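Local coordinates for uncharacterized protein (Bacteroides thetaiotaomicron, PDB 4F54), which is of unknown function but belongs to the DUF4136 family, within the TolB_N clan, and probably is a lipoprotein in its full-length form, at residues G86-I92 with N138-M144. Residues are numbered along the deposited sequence; the frame is centred on the assembly and turned at random. Where two conformers were deposited one is given.
Sequences GIQVSYI and NSFITEM
Strands 86-92 and 139-144 pair antiparallel near the centre of the chain, their axes at 158°, and the backbone N-H of S90 and of I141 each hydrogen-bonds the C=O of the other. The same reciprocal backbone hydrogen bonds join Q88 to E143, where the Q88 N to E143 O bond of 2.9 Å is nearly straight. Outside this pair, the sheet continues through strand 159-166 beside 139-144 and through strands 34-37 and 42-44, both parallel to 86-92. The two strands of the contact are thus inner ones of the mixed sheet, with residues of both faces buried. On the face bearing I87, V89, F140 and M144, helix 56-70 lies against the strands, and T142 OG1 hydrogen-bonds the Y65 hydroxyl; CG2 of I87 meets CG2 of T142 at 3.7 Å.

The face bearing Q88, S90, I141 and E143 carries a polar cluster at Q88 and E143. Q88 NE2 donates to E143 OE1 at 2.8 Å, in the amide plane but 28° out of the carboxylate plane, on its anti side. The Y113 hydroxyl also hydrogen-bonds OE1, while W107 and Y127 hold OE2, so this buried carboxylate is gripped at both oxygens. A water joins S90 OG to I141 O, 2.8 Å from the latter.

At the far end, CG of Y91 stands anti to the backbone N (chi1 179°), carrying the ring across to N138, whose OD1 lies at the ring edge, with ring and amide planes nearly perpendicular; the Y91 OH donates to N138 OD1 at 2.6 Å. CD1 of Y91 sits over one face of F140, 3.6 Å from CZ, toward the rim. With an alanine in place of this tyrosine, N138 OD1 would probably lose this donor and that part of the F140 face would probably be uncovered.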
ATOM      1  N   GLY A  86      -0.109  -2.093 -10.140  1.00 19.41           N
ATOM      2  CA  GLY A  86      -0.800  -0.982  -9.480  1.00 21.09           C
ATOM      3  C   GLY A  86      -0.343  -0.870  -8.061  1.00 19.46           C
ATOM      4  O   GLY A  86      -0.022  -1.881  -7.438  1.00 18.90           O
ATOM      5  N   ILE A  87      -0.288   0.358  -7.521  1.00 19.72           N
ATOM      6  CA  ILE A  87      -0.032   0.557  -6.119  1.00 18.44           C
ATOM      7  C   ILE A  87      -1.164   1.381  -5.522  1.00 19.73           C
ATOM      8  O   ILE A  87      -1.577   2.435  -6.078  1.00 19.08           O
ATOM      9  CB  ILE A  87       1.311   1.305  -5.900  1.00 17.50           C
ATOM     10  CG1 ILE A  87       2.496   0.503  -6.483  1.00 19.61           C
ATOM     11  CG2 ILE A  87       1.573   1.614  -4.404  1.00 19.76           C
ATOM     12  CD1 ILE A  87       3.811   1.279  -6.484  1.00 20.94           C
ATOM     13  N   GLN A  88      -1.662   0.906  -4.367  1.00 18.59           N
ATOM     14  CA  GLN A  88      -2.657   1.653  -3.590  1.00 17.30           C
ATOM     15  C   GLN A  88      -2.116   1.815  -2.172  1.00 20.40           C
ATOM     16  O   GLN A  88      -1.475   0.890  -1.612  1.00 17.59           O
ATOM     17  CB  GLN A  88      -4.026   0.927  -3.581  1.00 19.95           C
ATOM     18  CG  GLN A  88      -4.002  -0.511  -3.016  1.00 19.65           C
ATOM     19  CD  GLN A  88      -5.217  -1.322  -3.344  1.00 17.04           C
ATOM     20  OE1 GLN A  88      -5.910  -1.031  -4.346  1.00 18.34           O
ATOM     21  NE2 GLN A  88      -5.545  -2.316  -2.506  1.00 17.78           N
ATOM     22  N   VAL A  89      -2.306   3.023  -1.623  1.00 18.34           N
ATOM     23  CA  VAL A  89      -1.751   3.449  -0.319  1.00 19.69           C
ATOM     24  C   VAL A  89      -2.932   3.904   0.536  1.00 20.75           C
ATOM     25  O   VAL A  89      -3.804   4.653   0.070  1.00 18.38           O
ATOM     26  CB  VAL A  89      -0.731   4.607  -0.441  1.00 20.98           C
ATOM     27  CG1 VAL A  89      -0.133   4.973   0.925  1.00 19.24           C
ATOM     28  CG2 VAL A  89       0.427   4.279  -1.435  1.00 19.06           C
ATOM     29  N   SER A  90      -2.951   3.478   1.790  1.00 16.61           N
ATOM     30  CA  SER A  90      -3.956   3.899   2.771  1.00 17.62           C
ATOM     31  C   SER A  90      -3.319   4.307   4.109  1.00 18.81           C
ATOM     32  O   SER A  90      -2.343   3.702   4.556  1.00 19.15           O
ATOM     33  CB  SER A  90      -4.966   2.799   3.060  1.00 20.55           C
ATOM     34  OG  SER A  90      -5.560   2.318   1.857  1.00 20.47           O
ATOM     35  N   TYR A  91      -3.850   5.383   4.675  1.00 22.75           N
ATOM     36  CA  TYR A  91      -3.525   5.847   6.013  1.00 21.42           C
ATOM     37  C   TYR A  91      -4.640   5.456   7.006  1.00 20.14           C
ATOM     38  O   TYR A  91      -5.784   5.808   6.779  1.00 19.91           O
ATOM     39  CB  TYR A  91      -3.375   7.345   5.989  1.00 19.49           C
ATOM     40  CG  TYR A  91      -3.055   7.969   7.311  1.00 19.63           C
ATOM     41  CD1 TYR A  91      -1.831   7.714   7.942  1.00 19.59           C
ATOM     42  CD2 TYR A  91      -3.930   8.854   7.942  1.00 22.10           C
ATOM     43  CE1 TYR A  91      -1.489   8.325   9.159  1.00 18.83           C
ATOM     44  CE2 TYR A  91      -3.603   9.450   9.168  1.00 18.86           C
ATOM     45  CZ  TYR A  91      -2.386   9.159   9.800  1.00 18.69           C
ATOM     46  OH  TYR A  91      -2.066   9.770  11.024  1.00 22.56           O
ATOM     47  N   ILE A  92      -4.263   4.782   8.092  1.00 19.36           N
ATOM     48  CA  ILE A  92      -5.190   4.343   9.097  1.00 17.49           C
ATOM     49  C   ILE A  92      -5.293   5.418  10.164  1.00 18.69           C
ATOM     50  O   ILE A  92      -4.343   5.615  10.939  1.00 19.57           O
ATOM     51  CB  ILE A  92      -4.771   2.964   9.706  1.00 19.22           C
ATOM     52  CG1 ILE A  92      -4.447   1.932   8.580  1.00 22.63           C
ATOM     53  CG2 ILE A  92      -5.823   2.523  10.752  1.00 18.92           C
ATOM     54  CD1 ILE A  92      -3.828   0.645   9.119  1.00 24.71           C
ATOM     55  N   ASN A 138      -2.350   5.967  12.855  1.00 19.05           N
ATOM     56  CA  ASN A 138      -1.132   6.651  12.419  1.00 20.08           C
ATOM     57  C   ASN A 138      -0.167   5.675  11.735  1.00 16.96           C
ATOM     58  O   ASN A 138       1.020   5.622  12.064  1.00 21.39           O
ATOM     59  CB  ASN A 138      -0.473   7.370  13.584  1.00 21.92           C
ATOM     60  CG  ASN A 138       0.476   8.453  13.123  1.00 20.86           C
ATOM     61  OD1 ASN A 138       0.254   9.094  12.104  1.00 21.00           O
ATOM     62  ND2 ASN A 138       1.602   8.642  13.855  1.00 22.87           N
ATOM     63  N   SER A 139      -0.717   4.832  10.880  1.00 18.92           N
ATOM     64  CA  SER A 139       0.020   3.759  10.214  1.00 21.48           C
ATOM     65  C   SER A 139      -0.435   3.692   8.756  1.00 20.24           C
ATOM     66  O   SER A 139      -1.465   4.213   8.399  1.00 18.67           O
ATOM     67  CB  SER A 139      -0.297   2.447  10.921  1.00 21.73           C
ATOM     68  OG  SER A 139       0.155   2.460  12.274  1.00 21.74           O
ATOM     69  N   PHE A 140       0.392   3.089   7.906  1.00 18.35           N
ATOM     70  CA  PHE A 140       0.102   2.969   6.463  1.00 18.20           C
ATOM     71  C   PHE A 140       0.074   1.516   6.020  1.00 18.60           C
ATOM     72  O   PHE A 140       0.949   0.769   6.363  1.00 20.38           O
ATOM     73  CB  PHE A 140       1.099   3.707   5.585  1.00 17.18           C
ATOM     74  CG  PHE A 140       1.169   5.215   5.816  1.00 19.44           C
ATOM     75  CD1 PHE A 140       1.951   5.758   6.836  1.00 20.45           C
ATOM     76  CD2 PHE A 140       0.514   6.092   4.948  1.00 22.16           C
ATOM     77  CE1 PHE A 140       2.028   7.154   6.999  1.00 20.79           C
ATOM     78  CE2 PHE A 140       0.576   7.474   5.120  1.00 19.55           C
ATOM     79  CZ  PHE A 140       1.326   8.001   6.158  1.00 21.34           C
ATOM     80  N   ILE A 141      -0.926   1.170   5.188  1.00 15.59           N
ATOM     81  CA  ILE A 141      -0.986  -0.145   4.475  0.70 19.75           C
ATOM     82  C   ILE A 141      -0.900   0.178   2.992  1.00 16.82           C
ATOM     83  O   ILE A 141      -1.704   0.951   2.488  1.00 19.94           O
ATOM     84  CB  ILE A 141      -2.300  -0.941   4.704  0.70 23.59           C
ATOM     85  CG1 ILE A 141      -2.348  -1.596   6.072  0.70 24.65           C
ATOM     86  CG2 ILE A 141      -2.496  -2.080   3.667  0.70 19.18           C
ATOM     87  CD1 ILE A 141      -1.387  -2.781   6.234  0.70 26.24           C
ATOM     88  N   THR A 142       0.075  -0.424   2.322  1.00 18.24           N
ATOM     89  CA  THR A 142       0.350  -0.244   0.910  1.00 17.19           C
ATOM     90  C   THR A 142       0.338  -1.615   0.279  1.00 19.83           C
ATOM     91  O   THR A 142       0.938  -2.554   0.780  1.00 17.83           O
ATOM     92  CB  THR A 142       1.673   0.462   0.680  1.00 17.01           C
ATOM     93  OG1 THR A 142       1.607   1.735   1.324  1.00 18.45           O
ATOM     94  CG2 THR A 142       2.022   0.573  -0.866  1.00 19.97           C
ATOM     95  N   GLU A 143      -0.359  -1.726  -0.836  1.00 15.36           N
ATOM     96  CA  GLU A 143      -0.458  -2.981  -1.623  1.00 16.89           C
ATOM     97  C   GLU A 143      -0.116  -2.692  -3.088  1.00 18.40           C
ATOM     98  O   GLU A 143      -0.558  -1.687  -3.679  1.00 19.94           O
ATOM     99  CB  GLU A 143      -1.851  -3.609  -1.504  1.00 17.87           C
ATOM    100  CG  GLU A 143      -2.163  -4.078  -0.087  1.00 19.50           C
ATOM    101  CD  GLU A 143      -3.635  -4.491   0.056  1.00 18.47           C
ATOM    102  OE1 GLU A 143      -4.525  -3.727  -0.358  1.00 22.97           O
ATOM    103  OE2 GLU A 143      -3.916  -5.603   0.564  1.00 22.71           O
HETATM  104  N   MSE A 144       0.611  -3.641  -3.661  1.00 17.93           N
HETATM  105  CA  MSE A 144       1.052  -3.689  -5.039  1.00 17.18           C
HETATM  106  C   MSE A 144       0.390  -4.878  -5.683  1.00 21.00           C
HETATM  107  O   MSE A 144       0.456  -6.000  -5.189  1.00 19.21           O
HETATM  108  CB  MSE A 144       2.581  -3.788  -5.163  1.00 20.39           C
HETATM  109  CG  MSE A 144       3.071  -3.642  -6.604  1.00 22.96           C
HETATM  110 SE   MSE A 144       5.019  -3.779  -6.652  0.75 20.14          SE
HETATM  111  CE  MSE A 144       5.466  -2.375  -5.298  1.00 21.24           C
TER
HETATM  112  O   HOH W   1      -3.891   0.438   0.775  1.00 17.56           O